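Local coordinates for segregation and condensation protein A (PDB 5XNS) that probably serves as the kleisin subunit of a chromosome-condensing SMC complex, its C-terminal winged-helix domain, the part in this chain, binding the SMC ATPase head, at residues B[4-9]-B[42-47]; B[23-28]-B[64-69]. All coordinates share one frame; numbering follows the deposited sequence.

Contact 1 (B[4-9]-B[42-47])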
loop_
_atom_site.group_PDB
_atom_site.type_symbol
_atom_site.label_atom_id
_atom_site.label_comp_id
_atom_site.label_asym_id
_atom_site.label_seq_id
_atom_site.Cartn_x
_atom_site.Cartn_y
_atom_site.Cartn_z
ATOM N N LYS B 4 13.471 31.680 -4.929
ATOM C CA LYS B 4 14.115 32.497 -5.951
ATOM C C LYS B 4 14.231 31.756 -7.282
ATOM O O LYS B 4 14.167 32.388 -8.345
ATOM C CB LYS B 4 15.482 32.995 -5.457
ATOM C CG LYS B 4 16.593 31.957 -5.383
ATOM C CD LYS B 4 17.951 32.622 -5.108
ATOM C CE LYS B 4 19.097 31.636 -5.287
ATOM N NZ LYS B 4 20.430 32.220 -4.963
ATOM N N TYR B 5 14.376 30.430 -7.252
ATOM C CA TYR B 5 14.440 29.665 -8.496
ATOM C C TYR B 5 13.076 29.591 -9.168
ATOM O O TYR B 5 12.975 29.673 -10.400
ATOM C CB TYR B 5 14.999 28.264 -8.224
ATOM C CG TYR B 5 16.374 28.331 -7.612
ATOM C CD1 TYR B 5 17.473 28.726 -8.378
ATOM C CD2 TYR B 5 16.574 28.042 -6.258
ATOM C CE1 TYR B 5 18.740 28.814 -7.820
ATOM C CE2 TYR B 5 17.839 28.128 -5.690
ATOM C CZ TYR B 5 18.916 28.510 -6.479
ATOM O OH TYR B 5 20.175 28.598 -5.934
ATOM N N VAL B 6 12.013 29.448 -8.375
ATOM C CA VAL B 6 10.665 29.474 -8.933
ATOM C C VAL B 6 10.378 30.839 -9.553
ATOM O O VAL B 6 9.869 30.933 -10.679
ATOM C CB VAL B 6 9.645 29.090 -7.845
ATOM C CG1 VAL B 6 8.242 29.266 -8.346
ATOM C CG2 VAL B 6 9.885 27.643 -7.415
ATOM N N GLU B 7 10.741 31.915 -8.850
ATOM C CA GLU B 7 10.563 33.260 -9.392
ATOM C C GLU B 7 11.426 33.484 -10.636
ATOM O O GLU B 7 10.968 34.093 -11.613
ATOM C CB GLU B 7 10.880 34.300 -8.315
ATOM C CG GLU B 7 10.873 35.741 -8.836
ATOM C CD GLU B 7 9.454 36.295 -9.052
ATOM O OE1 GLU B 7 9.306 37.355 -9.719
ATOM O OE2 GLU B 7 8.497 35.659 -8.540
ATOM N N GLU B 8 12.680 33.010 -10.618
ATOM C CA GLU B 8 13.522 33.121 -11.807
ATOM C C GLU B 8 12.851 32.470 -13.006
ATOM O O GLU B 8 12.833 33.040 -14.106
ATOM C CB GLU B 8 14.895 32.487 -11.555
ATOM C CG GLU B 8 15.940 33.424 -10.927
ATOM C CD GLU B 8 17.225 32.692 -10.493
ATOM O OE1 GLU B 8 17.897 33.154 -9.534
ATOM O OE2 GLU B 8 17.552 31.649 -11.113
ATOM N N LEU B 9 12.277 31.280 -12.805
ATOM C CA LEU B 9 11.649 30.582 -13.912
ATOM C C LEU B 9 10.409 31.330 -14.390
ATOM O O LEU B 9 10.125 31.379 -15.593
ATOM C CB LEU B 9 11.312 29.156 -13.492
ATOM C CG LEU B 9 10.462 28.362 -14.483
ATOM C CD1 LEU B 9 11.173 28.219 -15.827
ATOM C CD2 LEU B 9 10.130 27.003 -13.879
ATOM N N PHE B 42 9.379 20.795 -14.028
ATOM C CA PHE B 42 7.959 20.473 -13.957
ATOM C C PHE B 42 7.370 20.925 -12.619
ATOM O O PHE B 42 6.332 21.605 -12.576
ATOM C CB PHE B 42 7.785 18.968 -14.178
ATOM C CG PHE B 42 6.360 18.516 -14.332
ATOM C CD1 PHE B 42 5.456 19.242 -15.102
ATOM C CD2 PHE B 42 5.932 17.327 -13.739
ATOM C CE1 PHE B 42 4.141 18.810 -15.247
ATOM C CE2 PHE B 42 4.626 16.877 -13.889
ATOM C CZ PHE B 42 3.725 17.618 -14.645
ATOM N N LEU B 43 8.070 20.617 -11.521
ATOM C CA LEU B 43 7.589 20.969 -10.185
ATOM C C LEU B 43 7.447 22.477 -10.021
ATOM O O LEU B 43 6.424 22.967 -9.526
ATOM C CB LEU B 43 8.539 20.411 -9.124
ATOM C CG LEU B 43 8.145 20.552 -7.652
ATOM C CD1 LEU B 43 6.906 19.745 -7.348
ATOM C CD2 LEU B 43 9.300 20.068 -6.784
ATOM N N TYR B 44 8.474 23.231 -10.426
ATOM C CA TYR B 44 8.431 24.682 -10.285
ATOM C C TYR B 44 7.262 25.272 -11.070
ATOM O O TYR B 44 6.592 26.204 -10.602
ATOM C CB TYR B 44 9.769 25.275 -10.731
ATOM C CG TYR B 44 10.909 24.974 -9.760
ATOM C CD1 TYR B 44 10.674 24.273 -8.584
ATOM C CD2 TYR B 44 12.197 25.404 -10.010
ATOM C CE1 TYR B 44 11.690 24.001 -7.693
ATOM C CE2 TYR B 44 13.226 25.138 -9.125
ATOM C CZ TYR B 44 12.968 24.436 -7.967
ATOM O OH TYR B 44 13.991 24.158 -7.076
ATOM N N LEU B 45 6.980 24.718 -12.254
ATOM C CA LEU B 45 5.803 25.145 -12.995
ATOM C C LEU B 45 4.522 24.803 -12.234
ATOM O O LEU B 45 3.601 25.626 -12.155
ATOM C CB LEU B 45 5.814 24.520 -14.387
ATOM C CG LEU B 45 6.912 25.073 -15.298
ATOM C CD1 LEU B 45 7.066 24.186 -16.520
ATOM C CD2 LEU B 45 6.649 26.543 -15.700
ATOM N N LEU B 46 4.461 23.622 -11.612
ATOM C CA LEU B 46 3.256 23.293 -10.852
ATOM C C LEU B 46 3.097 24.213 -9.651
ATOM O O LEU B 46 1.969 24.569 -9.287
ATOM C CB LEU B 46 3.272 21.829 -10.423
ATOM C CG LEU B 46 3.229 20.918 -11.643
ATOM C CD1 LEU B 46 3.874 19.571 -11.316
ATOM C CD2 LEU B 46 1.811 20.755 -12.151
ATOM N N PHE B 47 4.214 24.591 -9.009
ATOM C CA PHE B 47 4.163 25.620 -7.969
ATOM C C PHE B 47 3.576 26.919 -8.521
ATOM O O PHE B 47 2.680 27.526 -7.919
ATOM C CB PHE B 47 5.562 25.872 -7.393
ATOM C CG PHE B 47 6.094 24.752 -6.512
ATOM C CD1 PHE B 47 5.307 23.659 -6.176
ATOM C CD2 PHE B 47 7.394 24.802 -6.027
ATOM C CE1 PHE B 47 5.801 22.643 -5.359
ATOM C CE2 PHE B 47 7.897 23.793 -5.218
ATOM C CZ PHE B 47 7.101 22.716 -4.882
#
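V6 sets its CG2 methyl over one face of the Y44 ring, 3.9 Å from the ring centroid and 21° off the normal, a CH-pi contact displaced toward the CG and CD1 side of the ring. That methyl is also 4.0 Å from CD2 of F47, at the edge of the second ring, so one branch of V6 fills the angle between two aromatics. Next to it L9 has CG anti to the backbone N (chi1 171°), and its CD2 reaches CB of Y44 at 3.6 Å and CD2 of L45 at 4.0 Å. Segments 4-9 and 42-47, on helices 3-20 and 35-50, cross at 84° in this winged-helix fold, and the steep crossing confines the dense packing to V6, L9 and the base of Y44. Trimming Y44 to an alanine would probably leave CG2 of V6 without its aromatic floor and open a gap beneath Y5. The outer side is looser: Y5 offers just its CB, 3.7 Å from CE2 of Y44, while its exposed ring leads away and carries CG of K4 over one face. F42, L43 and L46, farther round helix 35-50, pack against the chain of another protein, as does F47.

Contact 2 (B[23-28]-B[64-69]); sequences PIKFWD and EILVVP
The carbonyl oxygen of I24 is approached twice by strand 65-69: V67 N donates a 2.7 Å hydrogen bond to I24 O, bent to 138° at the hydrogen, and the CA of L66 adds a CA-H...O contact to the same atom at 3.2 Å. The return bond, I24 N to V67 O, is nearly straight at 173°, making I24 and V67 a hydrogen-bonded antiparallel pair. K25 and L66 form the next, non-hydrogen-bonded pair, and F26 N then hydrogen-bonds to I65 O at 2.8 Å. I24 and V67 both turn inward, to the side covered by helices 3-20 and 35-50. On the other side K25 runs extended alongside L66, its CG 3.9 Å from L66 CD2, and passes the E64 carboxylate obliquely; the two charges, K25 NZ 4.4 Å from E64 OE1, lie beyond a salt bridge but may attract each other. CB of P23 rests on CG2 of V68 at 3.7 Å. A chi1 of 172° swings the F26 ring beside the carbonyl carbon, on to helix 35-50, while its CB stays against I65. A short first strand joined to the last, itself paired with strand 54-58, is the 1-3-2 sheet of a winged-helix domain.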
loop_
_atom_site.group_PDB
_atom_site.type_symbol
_atom_site.label_atom_id
_atom_site.label_comp_id
_atom_site.label_asym_id
_atom_site.label_seq_id
_atom_site.Cartn_x
_atom_site.Cartn_y
_atom_site.Cartn_z
ATOM N N PRO B 23 2.029 29.968 -26.674
ATOM C CA PRO B 23 2.365 29.090 -25.541
ATOM C C PRO B 23 3.773 28.519 -25.671
ATOM O O PRO B 23 4.235 28.192 -26.768
ATOM C CB PRO B 23 1.299 27.987 -25.609
ATOM C CG PRO B 23 0.158 28.597 -26.383
ATOM C CD PRO B 23 0.816 29.508 -27.380
ATOM N N ILE B 24 4.453 28.400 -24.531
ATOM C CA ILE B 24 5.832 27.923 -24.483
ATOM C C ILE B 24 5.839 26.418 -24.234
ATOM O O ILE B 24 5.208 25.934 -23.286
ATOM C CB ILE B 24 6.617 28.673 -23.391
ATOM C CG1 ILE B 24 6.675 30.163 -23.734
ATOM C CG2 ILE B 24 8.024 28.084 -23.217
ATOM C CD1 ILE B 24 6.966 31.032 -22.566
ATOM N N LYS B 25 6.547 25.671 -25.090
ATOM C CA LYS B 25 6.715 24.232 -24.876
ATOM C C LYS B 25 7.502 23.953 -23.594
ATOM O O LYS B 25 8.572 24.527 -23.370
ATOM C CB LYS B 25 7.449 23.591 -26.059
ATOM C CG LYS B 25 6.734 23.646 -27.403
ATOM C CD LYS B 25 7.574 22.970 -28.498
ATOM C CE LYS B 25 6.858 23.015 -29.846
ATOM N NZ LYS B 25 7.573 22.246 -30.909
ATOM N N PHE B 26 6.979 23.044 -22.765
ATOM C CA PHE B 26 7.715 22.587 -21.587
ATOM C C PHE B 26 9.140 22.194 -21.949
ATOM O O PHE B 26 10.090 22.594 -21.266
ATOM C CB PHE B 26 6.988 21.411 -20.911
ATOM C CG PHE B 26 7.785 20.753 -19.799
ATOM C CD1 PHE B 26 8.116 21.459 -18.654
ATOM C CD2 PHE B 26 8.202 19.431 -19.909
ATOM C CE1 PHE B 26 8.841 20.860 -17.617
ATOM C CE2 PHE B 26 8.947 18.813 -18.880
ATOM C CZ PHE B 26 9.263 19.534 -17.731
ATOM N N TRP B 27 9.314 21.413 -23.028
ATOM C CA TRP B 27 10.652 20.936 -23.376
ATOM C C TRP B 27 11.638 22.087 -23.519
ATOM O O TRP B 27 12.812 21.957 -23.158
ATOM C CB TRP B 27 10.639 20.123 -24.675
ATOM C CG TRP B 27 9.706 18.947 -24.714
ATOM C CD1 TRP B 27 8.846 18.621 -25.731
ATOM C CD2 TRP B 27 9.543 17.935 -23.713
ATOM N NE1 TRP B 27 8.156 17.476 -25.419
ATOM C CE2 TRP B 27 8.562 17.033 -24.186
ATOM C CE3 TRP B 27 10.125 17.700 -22.462
ATOM C CZ2 TRP B 27 8.148 15.917 -23.446
ATOM C CZ3 TRP B 27 9.707 16.604 -21.731
ATOM C CH2 TRP B 27 8.729 15.722 -22.226
ATOM N N ASP B 28 11.184 23.223 -24.047
ATOM C CA ASP B 28 12.089 24.346 -24.267
ATOM C C ASP B 28 12.499 25.028 -22.972
ATOM O O ASP B 28 13.390 25.889 -22.996
ATOM C CB ASP B 28 11.447 25.383 -25.198
ATOM C CG ASP B 28 11.233 24.862 -26.616
ATOM O OD1 ASP B 28 11.771 23.783 -26.976
ATOM O OD2 ASP B 28 10.536 25.564 -27.380
ATOM N N GLU B 64 2.242 16.610 -25.361
ATOM C CA GLU B 64 2.988 17.854 -25.270
ATOM C C GLU B 64 2.390 18.769 -24.209
ATOM O O GLU B 64 1.174 18.949 -24.137
ATOM C CB GLU B 64 3.011 18.559 -26.631
ATOM C CG GLU B 64 3.746 19.894 -26.591
ATOM C CD GLU B 64 4.630 20.130 -27.803
ATOM O OE1 GLU B 64 4.108 20.567 -28.859
ATOM O OE2 GLU B 64 5.851 19.855 -27.691
ATOM N N ILE B 65 3.261 19.341 -23.385
ATOM C CA ILE B 65 2.893 20.275 -22.335
ATOM C C ILE B 65 3.316 21.680 -22.761
ATOM O O ILE B 65 4.449 21.879 -23.212
ATOM C CB ILE B 65 3.564 19.876 -21.010
ATOM C CG1 ILE B 65 3.170 18.442 -20.639
ATOM C CG2 ILE B 65 3.213 20.871 -19.915
ATOM C CD1 ILE B 65 3.994 17.845 -19.488
ATOM N N LEU B 66 2.410 22.648 -22.611
ATOM C CA LEU B 66 2.666 24.051 -22.920
ATOM C C LEU B 66 2.401 24.912 -21.693
ATOM O O LEU B 66 1.635 24.544 -20.803
ATOM C CB LEU B 66 1.791 24.555 -24.068
ATOM C CG LEU B 66 1.766 23.686 -25.313
ATOM C CD1 LEU B 66 0.572 24.086 -26.147
ATOM C CD2 LEU B 66 3.069 23.841 -26.099
ATOM N N VAL B 67 3.019 26.090 -21.675
ATOM C CA VAL B 67 2.961 26.997 -20.538
ATOM C C VAL B 67 2.564 28.384 -21.020
ATOM O O VAL B 67 3.138 28.901 -21.988
ATOM C CB VAL B 67 4.311 27.073 -19.802
ATOM C CG1 VAL B 67 4.183 27.943 -18.546
ATOM C CG2 VAL B 67 4.814 25.664 -19.467
ATOM N N VAL B 68 1.616 28.999 -20.324
ATOM C CA VAL B 68 1.247 30.380 -20.600
ATOM C C VAL B 68 1.251 31.138 -19.282
ATOM O O VAL B 68 0.665 30.661 -18.300
ATOM C CB VAL B 68 -0.121 30.464 -21.294
ATOM C CG1 VAL B 68 -0.537 31.917 -21.475
ATOM C CG2 VAL B 68 -0.065 29.752 -22.629
ATOM N N PRO B 69 1.907 32.296 -19.195
ATOM C CA PRO B 69 1.844 33.078 -17.953
ATOM C C PRO B 69 0.486 33.749 -17.798
ATOM O O PRO B 69 -0.231 33.980 -18.774
ATOM C CB PRO B 69 2.973 34.103 -18.114
ATOM C CG PRO B 69 3.142 34.245 -19.600
ATOM C CD PRO B 69 2.826 32.885 -20.187
#

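Contacts 1 and 2 lie about 13 Å apart, centre to centre, on opposite sides of the middle of the chain, and L45 of helix 35-50 touches both. While L45 CD2 meets L9 in contact 1, L45 CD1 comes within 3.6 Å of F26 CD1 and 4.0 Å of V67 CG2, so the helices and the sheet share one apolar core. The F26 ring also packs its CE1 3.6 Å from F42 N. Along the sequence the segments alternate, 4-9, 23-28, 42-47 and 64-69, and neither contact is a local hairpin. Both border the chain of another protein, contact 2 through F26, W27 and I65, consistent with an SMC-binding surface.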